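Local coordinates for protein light Chain (Clostridium botulinum, PDB 6BVD) that probably cleaves a vesicle SNARE protein as the zinc-dependent endopeptidase domain of a mosaic botulinum neurotoxin, at residues I41-I47 against M93-F97; N154-P160 against I192-S198. One frame throughout, in Å; residues are numbered along the deposited sequence.

Contact 1 (I41-I47 against M93-F97)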
loop_
_atom_site.group_PDB
_atom_site.type_symbol
_atom_site.label_atom_id
_atom_site.label_comp_id
_atom_site.label_asym_id
_atom_site.label_seq_id
_atom_site.Cartn_x
_atom_site.Cartn_y
_atom_site.Cartn_z
ATOM N N ILE A 41 1.783 -12.722 -10.975
ATOM C CA ILE A 41 1.541 -11.834 -9.824
ATOM C C ILE A 41 2.412 -12.196 -8.623
ATOM O O ILE A 41 2.790 -11.319 -7.800
ATOM C CB ILE A 41 -0.027 -11.861 -9.481
ATOM C CG1 ILE A 41 -0.329 -10.913 -8.313
ATOM C CG2 ILE A 41 -0.490 -13.268 -9.225
ATOM C CD1 ILE A 41 -0.413 -9.508 -8.748
ATOM N N MET A 42 2.733 -13.480 -8.474
ATOM C CA MET A 42 3.682 -13.935 -7.447
ATOM C C MET A 42 4.230 -15.229 -7.936
ATOM O O MET A 42 3.631 -15.825 -8.857
ATOM C CB MET A 42 3.026 -14.114 -6.040
ATOM C CG MET A 42 1.756 -15.009 -6.045
ATOM S SD MET A 42 1.177 -15.459 -4.354
ATOM C CE MET A 42 2.347 -16.740 -3.968
ATOM N N ASP A 43 5.330 -15.717 -7.352
ATOM C CA ASP A 43 5.913 -16.994 -7.808
ATOM C C ASP A 43 4.855 -18.110 -7.913
ATOM O O ASP A 43 4.162 -18.423 -6.925
ATOM C CB ASP A 43 7.021 -17.468 -6.874
ATOM C CG ASP A 43 8.326 -16.693 -7.036
ATOM O OD1 ASP A 43 8.506 -15.941 -8.015
ATOM O OD2 ASP A 43 9.192 -16.864 -6.167
ATOM N N ASN A 44 4.766 -18.729 -9.108
ATOM C CA ASN A 44 3.863 -19.828 -9.434
ATOM C C ASN A 44 2.386 -19.431 -9.601
ATOM O O ASN A 44 1.531 -20.288 -9.683
ATOM C CB ASN A 44 3.971 -20.982 -8.402
ATOM C CG ASN A 44 5.345 -21.659 -8.417
ATOM O OD1 ASN A 44 5.981 -21.726 -9.463
ATOM N ND2 ASN A 44 5.818 -22.123 -7.252
ATOM N N VAL A 45 2.076 -18.157 -9.669
ATOM C CA VAL A 45 0.676 -17.752 -9.871
ATOM C C VAL A 45 0.605 -16.808 -11.061
ATOM O O VAL A 45 1.251 -15.740 -11.093
ATOM C CB VAL A 45 0.065 -17.044 -8.602
ATOM C CG1 VAL A 45 -1.402 -16.742 -8.821
ATOM C CG2 VAL A 45 0.216 -17.914 -7.385
ATOM N N TRP A 46 -0.190 -17.194 -12.047
ATOM C CA TRP A 46 -0.328 -16.401 -13.266
ATOM C C TRP A 46 -1.715 -15.869 -13.377
ATOM O O TRP A 46 -2.681 -16.577 -13.060
ATOM C CB TRP A 46 -0.016 -17.259 -14.530
ATOM C CG TRP A 46 1.417 -17.623 -14.576
ATOM C CD1 TRP A 46 2.002 -18.676 -13.970
ATOM C CD2 TRP A 46 2.470 -16.873 -15.219
ATOM N NE1 TRP A 46 3.373 -18.649 -14.211
ATOM C CE2 TRP A 46 3.678 -17.552 -14.969
ATOM C CE3 TRP A 46 2.498 -15.701 -15.988
ATOM C CZ2 TRP A 46 4.927 -17.107 -15.488
ATOM C CZ3 TRP A 46 3.747 -15.246 -16.498
ATOM C CH2 TRP A 46 4.935 -15.949 -16.226
ATOM N N ILE A 47 -1.827 -14.639 -13.856
ATOM C CA ILE A 47 -3.133 -14.084 -14.193
ATOM C C ILE A 47 -3.308 -13.898 -15.695
ATOM O O ILE A 47 -2.448 -13.294 -16.362
ATOM C CB ILE A 47 -3.355 -12.720 -13.495
ATOM C CG1 ILE A 47 -3.205 -12.890 -11.985
ATOM C CG2 ILE A 47 -4.727 -12.096 -13.895
ATOM C CD1 ILE A 47 -3.220 -11.602 -11.200
ATOM N N MET A 93 -6.291 -6.674 -9.086
ATOM C CA MET A 93 -5.755 -7.934 -8.608
ATOM C C MET A 93 -4.431 -7.696 -7.857
ATOM O O MET A 93 -4.178 -8.305 -6.812
ATOM C CB MET A 93 -5.552 -8.935 -9.772
ATOM C CG MET A 93 -6.844 -9.363 -10.434
ATOM S SD MET A 93 -8.026 -10.057 -9.273
ATOM C CE MET A 93 -7.123 -11.465 -8.608
ATOM N N ILE A 94 -3.613 -6.786 -8.367
ATOM C CA ILE A 94 -2.385 -6.412 -7.684
ATOM C C ILE A 94 -2.730 -5.834 -6.295
ATOM O O ILE A 94 -2.146 -6.171 -5.272
ATOM C CB ILE A 94 -1.612 -5.381 -8.516
ATOM C CG1 ILE A 94 -0.967 -6.039 -9.742
ATOM C CG2 ILE A 94 -0.514 -4.741 -7.719
ATOM C CD1 ILE A 94 -0.425 -5.020 -10.727
ATOM N N LYS A 95 -3.744 -4.993 -6.270
ATOM C CA LYS A 95 -4.133 -4.374 -4.979
ATOM C C LYS A 95 -4.638 -5.433 -3.986
ATOM O O LYS A 95 -4.322 -5.398 -2.770
ATOM C CB LYS A 95 -5.189 -3.291 -5.219
ATOM C CG LYS A 95 -5.382 -2.356 -3.995
ATOM C CD LYS A 95 -6.243 -1.156 -4.340
ATOM C CE LYS A 95 -6.362 -0.245 -3.098
ATOM N NZ LYS A 95 -6.789 1.071 -3.575
ATOM N N LEU A 96 -5.401 -6.403 -4.492
ATOM C CA LEU A 96 -5.942 -7.437 -3.612
ATOM C C LEU A 96 -4.868 -8.393 -3.087
ATOM O O LEU A 96 -4.887 -8.766 -1.911
ATOM C CB LEU A 96 -7.057 -8.226 -4.316
ATOM C CG LEU A 96 -8.265 -7.409 -4.767
ATOM C CD1 LEU A 96 -9.341 -8.294 -5.389
ATOM C CD2 LEU A 96 -8.918 -6.600 -3.600
ATOM N N PHE A 97 -3.884 -8.729 -3.925
ATOM C CA PHE A 97 -2.791 -9.548 -3.450
ATOM C C PHE A 97 -1.938 -8.771 -2.424
ATOM O O PHE A 97 -1.509 -9.367 -1.434
ATOM C CB PHE A 97 -1.922 -10.062 -4.613
ATOM C CG PHE A 97 -2.416 -11.376 -5.194
ATOM C CD1 PHE A 97 -1.893 -12.578 -4.762
ATOM C CD2 PHE A 97 -3.426 -11.393 -6.142
ATOM C CE1 PHE A 97 -2.355 -13.798 -5.290
ATOM C CE2 PHE A 97 -3.896 -12.588 -6.705
ATOM C CZ PHE A 97 -3.373 -13.808 -6.273
#
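Ile41 lies over one face of the Phe97 ring: its CG1, set anti to the backbone N (chi1 -178°), is 4.0 Å from the ring centroid and 22° off the normal, a CH-pi contact shifted toward the rim near Phe97 CG and CD2. The turn at chi2 (80°) then carries Ile41 CD1 to Ile94 CG1 at 3.7 Å. The CG2 branch comes near the far end of the ring, 4.2 Å from Phe97 CZ. The Met42 and Phe97 side chains cross at about a right angle, and the sulfur meets the ring obliquely, Met42 SD 4.0 Å from Phe97 CE1, a Met-aromatic contact. A type II beta turn from Met42 to Val45 links strands 36-40 and 45-48, antiparallel neighbours in the large mixed sheet, and its flank faces helix 83-100. On the returning strand Val45 CG1 lies 4.4 Å from Phe97 CZ, a looser touch. Farther along, Ile47 CD1 meets Met93 CB at 3.8 Å, one helical turn before Phe97. No hydrogen bond joins the two segments. Leu110 of helix 104-115 and Leu226 of the zinc-site helix 222-237 also pack on Phe97.

Contact 2 (N154-P160 against I192-S198)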
loop_
_atom_site.group_PDB
_atom_site.type_symbol
_atom_site.label_atom_id
_atom_site.label_comp_id
_atom_site.label_asym_id
_atom_site.label_seq_id
_atom_site.Cartn_x
_atom_site.Cartn_y
_atom_site.Cartn_z
ATOM N N ASN A 154 1.459 -23.324 -10.115
ATOM C CA ASN A 154 0.429 -23.908 -9.249
ATOM C C ASN A 154 -0.981 -23.404 -9.579
ATOM O O ASN A 154 -1.972 -24.089 -9.311
ATOM C CB ASN A 154 0.750 -23.592 -7.744
ATOM C CG ASN A 154 2.051 -24.246 -7.256
ATOM O OD1 ASN A 154 2.607 -25.182 -7.891
ATOM N ND2 ASN A 154 2.539 -23.778 -6.097
ATOM N N LEU A 155 -1.090 -22.207 -10.125
ATOM C CA LEU A 155 -2.393 -21.555 -10.226
ATOM C C LEU A 155 -2.470 -20.558 -11.384
ATOM O O LEU A 155 -1.571 -19.763 -11.592
ATOM C CB LEU A 155 -2.720 -20.806 -8.891
ATOM C CG LEU A 155 -3.951 -19.895 -8.929
ATOM C CD1 LEU A 155 -5.255 -20.626 -9.208
ATOM C CD2 LEU A 155 -4.054 -19.118 -7.542
ATOM N N ILE A 156 -3.570 -20.610 -12.125
ATOM C CA ILE A 156 -3.856 -19.642 -13.160
ATOM C C ILE A 156 -5.222 -19.035 -12.886
ATOM O O ILE A 156 -6.230 -19.755 -12.802
ATOM C CB ILE A 156 -3.847 -20.299 -14.558
ATOM C CG1 ILE A 156 -2.476 -20.950 -14.810
ATOM C CG2 ILE A 156 -4.238 -19.270 -15.618
ATOM C CD1 ILE A 156 -2.427 -21.769 -16.084
ATOM N N ILE A 157 -5.252 -17.713 -12.764
ATOM C CA ILE A 157 -6.474 -16.962 -12.475
ATOM C C ILE A 157 -6.949 -16.273 -13.718
ATOM O O ILE A 157 -6.169 -15.593 -14.351
ATOM C CB ILE A 157 -6.268 -15.874 -11.373
ATOM C CG1 ILE A 157 -5.708 -16.496 -10.070
ATOM C CG2 ILE A 157 -7.633 -15.124 -11.128
ATOM C CD1 ILE A 157 -5.261 -15.411 -8.963
ATOM N N TRP A 158 -8.212 -16.496 -14.081
ATOM C CA TRP A 158 -8.903 -15.813 -15.177
ATOM C C TRP A 158 -9.973 -14.843 -14.657
ATOM O O TRP A 158 -10.441 -14.974 -13.530
ATOM C CB TRP A 158 -9.640 -16.810 -16.076
ATOM C CG TRP A 158 -8.825 -17.848 -16.711
ATOM C CD1 TRP A 158 -8.266 -18.928 -16.118
ATOM C CD2 TRP A 158 -8.550 -17.964 -18.118
ATOM N NE1 TRP A 158 -7.613 -19.694 -17.067
ATOM C CE2 TRP A 158 -7.780 -19.120 -18.293
ATOM C CE3 TRP A 158 -8.876 -17.191 -19.222
ATOM C CZ2 TRP A 158 -7.342 -19.553 -19.565
ATOM C CZ3 TRP A 158 -8.412 -17.588 -20.480
ATOM C CH2 TRP A 158 -7.638 -18.750 -20.628
ATOM N N GLY A 159 -10.423 -13.950 -15.532
ATOM C CA GLY A 159 -11.621 -13.149 -15.295
ATOM C C GLY A 159 -12.860 -14.024 -15.308
ATOM O O GLY A 159 -12.755 -15.220 -15.496
ATOM N N PRO A 160 -14.038 -13.435 -15.072
ATOM C CA PRO A 160 -15.251 -14.261 -14.997
ATOM C C PRO A 160 -15.698 -14.926 -16.289
ATOM O O PRO A 160 -15.373 -14.467 -17.398
ATOM C CB PRO A 160 -16.326 -13.260 -14.559
ATOM C CG PRO A 160 -15.814 -11.944 -15.029
ATOM C CD PRO A 160 -14.324 -12.013 -14.827
ATOM N N ILE A 192 -2.181 -28.370 -11.146
ATOM C CA ILE A 192 -2.403 -26.981 -11.468
ATOM C C ILE A 192 -3.856 -26.643 -11.167
ATOM O O ILE A 192 -4.753 -27.418 -11.510
ATOM C CB ILE A 192 -2.098 -26.691 -12.940
ATOM C CG1 ILE A 192 -0.585 -26.776 -13.203
ATOM C CG2 ILE A 192 -2.459 -25.278 -13.272
ATOM C CD1 ILE A 192 -0.270 -26.863 -14.746
ATOM N N MET A 193 -4.099 -25.487 -10.530
ATOM C CA MET A 193 -5.468 -25.090 -10.211
ATOM C C MET A 193 -5.868 -23.937 -11.095
ATOM O O MET A 193 -5.022 -23.282 -11.680
ATOM C CB MET A 193 -5.616 -24.759 -8.700
ATOM C CG MET A 193 -5.292 -25.986 -7.806
ATOM S SD MET A 193 -6.410 -27.445 -8.061
ATOM C CE MET A 193 -7.995 -26.822 -7.418
ATOM N N THR A 194 -7.175 -23.778 -11.278
ATOM C CA THR A 194 -7.785 -22.703 -12.042
ATOM C C THR A 194 -8.735 -21.921 -11.130
ATOM O O THR A 194 -9.555 -22.553 -10.420
ATOM C CB THR A 194 -8.626 -23.235 -13.235
ATOM O OG1 THR A 194 -7.893 -24.231 -13.954
ATOM C CG2 THR A 194 -9.035 -22.118 -14.180
ATOM N N VAL A 195 -8.680 -20.587 -11.187
ATOM C CA VAL A 195 -9.737 -19.745 -10.578
ATOM C C VAL A 195 -10.375 -18.783 -11.592
ATOM O O VAL A 195 -9.693 -18.179 -12.383
ATOM C CB VAL A 195 -9.198 -18.916 -9.391
ATOM C CG1 VAL A 195 -10.244 -17.881 -8.930
ATOM C CG2 VAL A 195 -8.820 -19.843 -8.246
ATOM N N GLU A 196 -11.699 -18.687 -11.612
ATOM C CA GLU A 196 -12.372 -17.613 -12.318
ATOM C C GLU A 196 -12.756 -16.599 -11.256
ATOM O O GLU A 196 -13.514 -16.944 -10.333
ATOM C CB GLU A 196 -13.623 -18.116 -13.047
ATOM C CG GLU A 196 -13.330 -19.237 -14.017
ATOM C CD GLU A 196 -14.600 -19.945 -14.439
ATOM O OE1 GLU A 196 -15.605 -19.258 -14.736
ATOM O OE2 GLU A 196 -14.609 -21.186 -14.397
ATOM N N PHE A 197 -12.210 -15.395 -11.352
ATOM C CA PHE A 197 -12.404 -14.403 -10.291
ATOM C C PHE A 197 -12.811 -13.043 -10.844
ATOM O O PHE A 197 -12.225 -12.514 -11.821
ATOM C CB PHE A 197 -11.136 -14.251 -9.447
ATOM C CG PHE A 197 -11.375 -13.483 -8.178
ATOM C CD1 PHE A 197 -12.107 -14.069 -7.155
ATOM C CD2 PHE A 197 -10.930 -12.184 -8.031
ATOM C CE1 PHE A 197 -12.373 -13.359 -5.990
ATOM C CE2 PHE A 197 -11.181 -11.475 -6.851
ATOM C CZ PHE A 197 -11.902 -12.055 -5.855
ATOM N N SER A 198 -13.779 -12.438 -10.160
ATOM C CA SER A 198 -14.383 -11.206 -10.618
ATOM C C SER A 198 -14.447 -10.230 -9.427
ATOM O O SER A 198 -15.429 -10.241 -8.683
ATOM C CB SER A 198 -15.785 -11.496 -11.171
ATOM O OG SER A 198 -16.386 -10.389 -11.801
#
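Asn154 opens the pairing through its carbonyl, which accepts Met193 N at 2.8 Å, while its amide ND2 turns elsewhere to Ile113 O. Leu155 carries CG anti to the backbone N (chi1 171°), and its CD1 lies 3.8 Å from Val195 CG2, the two side chains meeting at a slant. At Ile156 both backbone polar atoms are used: N donates to Met193 O and O accepts Val195 N, each at 3.1 Å. Ile157 lies on the same face as Leu155 and runs side by side with Phe197, pointing the same way, its CG2 4.0 Å from Phe197 CB. Trp158 again makes two backbone bonds to the 192-198 segment. Its N donates to Val195 O nearly straight, 169° at the hydrogen, and its O accepts Phe197 N at 2.8 Å. On the face it shares with Ile156, the indole brings CD1 to within 3.8 Å of Thr194 CG2, the two side chains crossing at a slant. Beyond Gly159, Pro160 lays its ring against Ser198, whose OG is hydrogen-bonded to Leu164 O. Val195 packs on Val233, and Phe197 on Ile225 and Leu226, all of helix 222-237, which carries the zinc ligands His228 and His232. The axes of strands 155-158 and 193-196 run 18° apart, a parallel pair within a mixed beta sheet, here backing the helix of an HExxH zinc protease.

Both contacts are buried and meet on one sheet, where strands 45-48 and 155-158 are neighbours. Trp46 O and Ile157 N, 2.8 Å apart, probably form a hydrogen bond between them, and Phe97 CZ of contact 1 packs on Ile157 CD1 of contact 2 at 3.7 Å. Their chemistry differs: contact 1 seats a helix on the sheet purely by apolar and aromatic packing, whereas contact 2 is built within the sheet from a ladder of backbone hydrogen bonds, and buries about twice the surface. Every touching residue of contact 1 is buried; contact 2 is nearly so, with Thr194 and Glu196 partly exposed. Helix 222-237 covers residues of both contacts.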